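Local coordinates for protein 3-dehydroshikimate dehydratase (Pseudomonas putida, PDB 5HMQ) that catalyses the metal-dependent dehydration of 3-dehydroshikimate to protocatechuate (3,4-dihydroxybenzoate), an intermediate shared by the quinate and shikimate degradation pathways, at residues Q50-D54 with L55-I59; A227-A231 with T232-G236. One frame throughout, in Å; residues are numbered along the deposited sequence.

Contact 1: Q50-D54 with L55-I59; sequences QMCAD and LGIAI
Cys-52 meets both Ile-57 and Ile-59 where the chain leaves its helix. The sulfur, SG, lies 3.6 Å from CG1 of Ile-59, with CD1 of the same side chain only slightly farther off. Nearer the backbone, CB of Cys-52 touches CG1 of Ile-57 at 4.0 Å. Ile-57 reaches this position by holding CG1 between its own backbone N and carbonyl carbon (chi1 59°). Around this apolar group the backbone closes a Schellman motif, in which Ile-57 N donates to Cys-52 O at 3.0 Å. Gly-56 N makes a weak 3.3 Å bond to Ala-53 O. Gly-56 is the C-prime residue, its positive phi ending helix 45-55 in an alpha-to-beta turn just before strand 58-66 of the TIM barrel. One step earlier, Leu-55 N still bonds to Met-51 O at 2.9 Å, while CG of Leu-55 packs 3.2 Å from that same oxygen. On the exposed side, Gln-50 NE2 donates to Asp-54 OD1 at 2.8 Å, one helical turn on; the carboxylate is met from above its plane, whereas the oxygen lies close to the amide plane of Gln-50. Farther out, selenomethionine Met-51 and Leu-55 both rest on Leu-20 of helix 16-25, and the two isoleucines pack on strand 30-34, Ile-57 against Val-31 and Ile-59 against Ile-33.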
ATOM      1  N   GLN C  50      12.123  11.064 -27.029  1.00 45.78           N
ATOM      2  CA  GLN C  50      11.039  10.780 -27.964  1.00 46.20           C
ATOM      3  C   GLN C  50       9.743  10.461 -27.228  1.00 47.70           C
ATOM      4  O   GLN C  50       8.664  10.899 -27.647  1.00 49.70           O
ATOM      5  CB  GLN C  50      11.431   9.630 -28.891  1.00 43.50           C
ATOM      6  CG  GLN C  50      10.455   9.409 -30.030  1.00 44.45           C
ATOM      7  CD  GLN C  50      10.364  10.611 -30.953  1.00 52.37           C
ATOM      8  OE1 GLN C  50      11.376  11.092 -31.467  1.00 54.03           O
ATOM      9  NE2 GLN C  50       9.149  11.110 -31.161  1.00 52.82           N
HETATM   10  N   MSE C  51       9.824   9.705 -26.135  1.00 46.22           N
HETATM   11  CA  MSE C  51       8.638   9.374 -25.347  1.00 45.51           C
HETATM   12  C   MSE C  51       7.956  10.630 -24.808  1.00 45.99           C
HETATM   13  O   MSE C  51       6.733  10.748 -24.856  1.00 49.37           O
HETATM   14  CB  MSE C  51       8.994   8.439 -24.187  1.00 43.23           C
HETATM   15  CG  MSE C  51       9.267   7.001 -24.596  1.00 46.66           C
HETATM   16 SE   MSE C  51       9.317   5.765 -23.079  0.71 48.19          SE
HETATM   17  CE  MSE C  51      10.958   6.378 -22.228  1.00 47.92           C
ATOM     18  N   CYS C  52       8.755  11.571 -24.297  1.00 42.36           N
ATOM     19  CA  CYS C  52       8.185  12.798 -23.748  1.00 43.26           C
ATOM     20  C   CYS C  52       7.566  13.662 -24.841  1.00 45.24           C
ATOM     21  O   CYS C  52       6.514  14.277 -24.630  1.00 46.43           O
ATOM     22  CB  CYS C  52       9.252  13.581 -22.988  1.00 42.70           C
ATOM     23  SG  CYS C  52       9.863  12.759 -21.502  1.00 44.77           S
ATOM     24  N   ALA C  53       8.204  13.727 -26.010  1.00 46.60           N
ATOM     25  CA  ALA C  53       7.623  14.472 -27.123  1.00 45.77           C
ATOM     26  C   ALA C  53       6.320  13.838 -27.590  1.00 44.38           C
ATOM     27  O   ALA C  53       5.346  14.544 -27.881  1.00 45.62           O
ATOM     28  CB  ALA C  53       8.624  14.559 -28.274  1.00 46.02           C
ATOM     29  N   ASP C  54       6.285  12.505 -27.676  1.00 42.25           N
ATOM     30  CA  ASP C  54       5.063  11.814 -28.080  1.00 45.09           C
ATOM     31  C   ASP C  54       3.945  12.001 -27.060  1.00 47.56           C
ATOM     32  O   ASP C  54       2.768  12.081 -27.430  1.00 48.31           O
ATOM     33  CB  ASP C  54       5.351  10.329 -28.302  1.00 46.01           C
ATOM     34  CG  ASP C  54       6.273  10.088 -29.485  1.00 50.94           C
ATOM     35  OD1 ASP C  54       6.453  11.021 -30.295  1.00 57.28           O
ATOM     36  OD2 ASP C  54       6.815   8.969 -29.607  1.00 53.58           O
ATOM     37  N   LEU C  55       4.285  12.058 -25.771  1.00 44.58           N
ATOM     38  CA  LEU C  55       3.269  12.231 -24.741  1.00 43.55           C
ATOM     39  C   LEU C  55       2.894  13.689 -24.517  1.00 46.35           C
ATOM     40  O   LEU C  55       1.920  13.957 -23.805  1.00 47.70           O
ATOM     41  CB  LEU C  55       3.737  11.614 -23.422  1.00 44.89           C
ATOM     42  CG  LEU C  55       3.908  10.094 -23.430  1.00 47.00           C
ATOM     43  CD1 LEU C  55       4.725   9.635 -22.230  1.00 45.97           C
ATOM     44  CD2 LEU C  55       2.552   9.408 -23.457  1.00 43.30           C
ATOM     45  N   GLY C  56       3.626  14.628 -25.112  1.00 43.60           N
ATOM     46  CA  GLY C  56       3.314  16.034 -24.960  1.00 42.18           C
ATOM     47  C   GLY C  56       3.783  16.671 -23.674  1.00 44.76           C
ATOM     48  O   GLY C  56       3.210  17.679 -23.252  1.00 46.28           O
ATOM     49  N   ILE C  57       4.806  16.115 -23.031  1.00 43.44           N
ATOM     50  CA  ILE C  57       5.376  16.701 -21.827  1.00 43.98           C
ATOM     51  C   ILE C  57       6.834  17.039 -22.098  1.00 42.96           C
ATOM     52  O   ILE C  57       7.525  16.347 -22.852  1.00 44.26           O
ATOM     53  CB  ILE C  57       5.244  15.774 -20.597  1.00 44.72           C
ATOM     54  CG1 ILE C  57       5.954  14.440 -20.844  1.00 45.64           C
ATOM     55  CG2 ILE C  57       3.780  15.558 -20.242  1.00 44.38           C
ATOM     56  CD1 ILE C  57       5.978  13.527 -19.634  1.00 45.77           C
ATOM     57  N   ALA C  58       7.296  18.121 -21.481  1.00 42.13           N
ATOM     58  CA  ALA C  58       8.676  18.559 -21.613  1.00 41.60           C
ATOM     59  C   ALA C  58       9.523  18.000 -20.477  1.00 42.31           C
ATOM     60  O   ALA C  58       9.019  17.685 -19.397  1.00 42.39           O
ATOM     61  CB  ALA C  58       8.761  20.086 -21.622  1.00 39.76           C
ATOM     62  N   ILE C  59      10.817  17.848 -20.740  1.00 38.71           N
ATOM     63  CA  ILE C  59      11.780  17.499 -19.701  1.00 40.06           C
ATOM     64  C   ILE C  59      12.327  18.815 -19.159  1.00 41.20           C
ATOM     65  O   ILE C  59      13.175  19.455 -19.781  1.00 41.66           O
ATOM     66  CB  ILE C  59      12.888  16.587 -20.227  1.00 39.92           C
ATOM     67  CG1 ILE C  59      12.290  15.274 -20.734  1.00 37.54           C
ATOM     68  CG2 ILE C  59      13.913  16.313 -19.136  1.00 39.03           C
ATOM     69  CD1 ILE C  59      13.319  14.301 -21.278  1.00 40.34           C
TER

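Contact 2: A227-A231 with T232-G236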
ATOM      1  N   ALA C 227       4.373  32.039  -2.000  1.00 49.47           N
ATOM      2  CA  ALA C 227       3.999  33.448  -2.100  1.00 48.34           C
ATOM      3  C   ALA C 227       5.198  34.366  -2.300  1.00 45.54           C
ATOM      4  O   ALA C 227       5.161  35.191  -3.230  1.00 46.65           O
ATOM      5  CB  ALA C 227       3.174  33.853  -0.873  1.00 45.22           C
ATOM      6  N   PRO C 228       6.274  34.294  -1.506  1.00 48.10           N
ATOM      7  CA  PRO C 228       7.434  35.153  -1.802  1.00 50.85           C
ATOM      8  C   PRO C 228       8.073  34.855  -3.147  1.00 51.42           C
ATOM      9  O   PRO C 228       8.641  35.762  -3.770  1.00 49.48           O
ATOM     10  CB  PRO C 228       8.397  34.868  -0.640  1.00 51.27           C
ATOM     11  CG  PRO C 228       7.553  34.266   0.429  1.00 49.81           C
ATOM     12  CD  PRO C 228       6.497  33.496  -0.287  1.00 44.23           C
ATOM     13  N   ILE C 229       8.005  33.604  -3.610  1.00 47.99           N
ATOM     14  CA  ILE C 229       8.567  33.253  -4.913  1.00 44.87           C
ATOM     15  C   ILE C 229       7.858  34.019  -6.024  1.00 47.75           C
ATOM     16  O   ILE C 229       8.498  34.627  -6.890  1.00 45.45           O
ATOM     17  CB  ILE C 229       8.484  31.733  -5.139  1.00 44.15           C
ATOM     18  CG1 ILE C 229       9.356  30.995  -4.123  1.00 44.79           C
ATOM     19  CG2 ILE C 229       8.898  31.382  -6.559  1.00 42.29           C
ATOM     20  CD1 ILE C 229       9.189  29.493  -4.155  1.00 43.23           C
ATOM     21  N   LEU C 230       6.522  34.006  -6.012  1.00 47.53           N
ATOM     22  CA  LEU C 230       5.768  34.679  -7.064  1.00 47.30           C
ATOM     23  C   LEU C 230       5.880  36.195  -6.981  1.00 48.07           C
ATOM     24  O   LEU C 230       5.710  36.872  -8.001  1.00 45.53           O
ATOM     25  CB  LEU C 230       4.298  34.258  -7.018  1.00 46.83           C
ATOM     26  CG  LEU C 230       4.014  32.768  -7.228  1.00 45.06           C
ATOM     27  CD1 LEU C 230       2.540  32.459  -7.020  1.00 45.08           C
ATOM     28  CD2 LEU C 230       4.465  32.329  -8.608  1.00 44.78           C
ATOM     29  N   ALA C 231       6.168  36.743  -5.799  1.00 47.59           N
ATOM     30  CA  ALA C 231       6.357  38.183  -5.675  1.00 46.60           C
ATOM     31  C   ALA C 231       7.567  38.674  -6.458  1.00 46.96           C
ATOM     32  O   ALA C 231       7.617  39.854  -6.820  1.00 47.44           O
ATOM     33  CB  ALA C 231       6.494  38.574  -4.203  1.00 44.07           C
ATOM     34  N   THR C 232       8.540  37.800  -6.727  1.00 45.96           N
ATOM     35  CA  THR C 232       9.718  38.185  -7.494  1.00 44.07           C
ATOM     36  C   THR C 232       9.432  38.342  -8.981  1.00 45.35           C
ATOM     37  O   THR C 232      10.286  38.867  -9.704  1.00 45.51           O
ATOM     38  CB  THR C 232      10.830  37.146  -7.322  1.00 45.70           C
ATOM     39  OG1 THR C 232      10.506  35.971  -8.077  1.00 43.26           O
ATOM     40  CG2 THR C 232      10.980  36.762  -5.867  1.00 45.77           C
ATOM     41  N   GLY C 233       8.268  37.901  -9.450  1.00 44.92           N
ATOM     42  CA  GLY C 233       7.974  37.844 -10.864  1.00 43.77           C
ATOM     43  C   GLY C 233       8.226  36.493 -11.499  1.00 47.48           C
ATOM     44  O   GLY C 233       7.867  36.299 -12.668  1.00 45.15           O
ATOM     45  N   TYR C 234       8.843  35.563 -10.766  1.00 48.26           N
ATOM     46  CA  TYR C 234       9.111  34.224 -11.280  1.00 45.11           C
ATOM     47  C   TYR C 234       7.835  33.558 -11.776  1.00 45.45           C
ATOM     48  O   TYR C 234       6.837  33.474 -11.055  1.00 46.44           O
ATOM     49  CB  TYR C 234       9.773  33.375 -10.189  1.00 45.34           C
ATOM     50  CG  TYR C 234      10.004  31.925 -10.565  1.00 46.68           C
ATOM     51  CD1 TYR C 234      11.118  31.546 -11.302  1.00 47.31           C
ATOM     52  CD2 TYR C 234       9.132  30.931 -10.145  1.00 46.00           C
ATOM     53  CE1 TYR C 234      11.336  30.218 -11.640  1.00 47.45           C
ATOM     54  CE2 TYR C 234       9.343  29.602 -10.477  1.00 45.84           C
ATOM     55  CZ  TYR C 234      10.448  29.253 -11.223  1.00 45.98           C
ATOM     56  OH  TYR C 234      10.663  27.933 -11.552  1.00 43.60           O
ATOM     57  N   ARG C 235       7.874  33.089 -13.026  1.00 46.90           N
ATOM     58  CA  ARG C 235       6.771  32.337 -13.614  1.00 46.25           C
ATOM     59  C   ARG C 235       7.260  31.038 -14.241  1.00 47.03           C
ATOM     60  O   ARG C 235       6.594  30.490 -15.124  1.00 47.31           O
ATOM     61  CB  ARG C 235       6.019  33.182 -14.646  1.00 45.70           C
ATOM     62  CG  ARG C 235       5.438  34.474 -14.083  1.00 47.25           C
ATOM     63  CD  ARG C 235       4.337  34.186 -13.073  1.00 49.42           C
ATOM     64  NE  ARG C 235       3.738  35.405 -12.536  1.00 48.07           N
ATOM     65  CZ  ARG C 235       4.162  36.033 -11.443  1.00 49.01           C
ATOM     66  NH1 ARG C 235       5.194  35.560 -10.758  1.00 48.49           N
ATOM     67  NH2 ARG C 235       3.551  37.135 -11.030  1.00 49.14           N
ATOM     68  N   GLY C 236       8.408  30.532 -13.795  1.00 47.69           N
ATOM     69  CA  GLY C 236       8.974  29.316 -14.326  1.00 47.22           C
ATOM     70  C   GLY C 236       8.266  28.078 -13.821  1.00 45.51           C
ATOM     71  O   GLY C 236       7.146  28.139 -13.304  1.00 46.99           O
TER
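With chi1 at 74° and CG2 anti to the carbonyl carbon, Thr-232 turns OG1 back to donate a hydrogen bond to Ile-229 O at 2.7 Å, almost in line with its C=O bond. A bend at chi2 (-66°) folds Arg-235 back, so that Leu-230 O lies at the guanidinium edge, close to its plane; NH1 donates to Leu-230 O at 3.1 Å, in the carbonyl plane on a lone pair. Each carbonyl takes a second donor from above its plane: Thr-232 N reaches Ile-229 O at 3.2 Å, and Gly-233 N reaches Leu-230 O at 3.1 Å. Gly-233, with positive phi, takes the chain out of helix 222-231 toward strand 238-240, the last of the TIM barrel. OG1 of Thr-232 also accepts from Tyr-234 N at 3.2 Å, an ST turn that links helix and departing loop. NH1 of Arg-235 has a further acceptor in Tyr-234 O at 2.7 Å, and NH2 forms a salt bridge with Glu-282. Ile-229 and Tyr-234 extend alongside each other in the same direction, CG2 approaching ring atom CD2 obliquely at 3.6 Å; both pack on Val-192. Gly-236 N lies over the ring centre, and Tyr-234 OH hydrogen-bonds to Pro-237 O.

Overall arrangement
From the N terminus, contact 1 comes first: 50-59 closes the short turn between helix 45-55 and strand 58-66, the third strand of the parallel eight-stranded barrel. Contact 2 follows much later, where 227-236 joins helix 222-231 to the eighth strand, 238-240. The two turns stand in series, neither nesting nor crossing, with centres 26 Å apart and nearest atoms about 11 Å apart. Both are helix-to-strand connections, on the side of the barrel opposite the strand ends where TIM barrels carry their active sites. Contact 1 sits by strands early in the barrel sequence, contact 2 by the last ones, with helix 252-276 beside it.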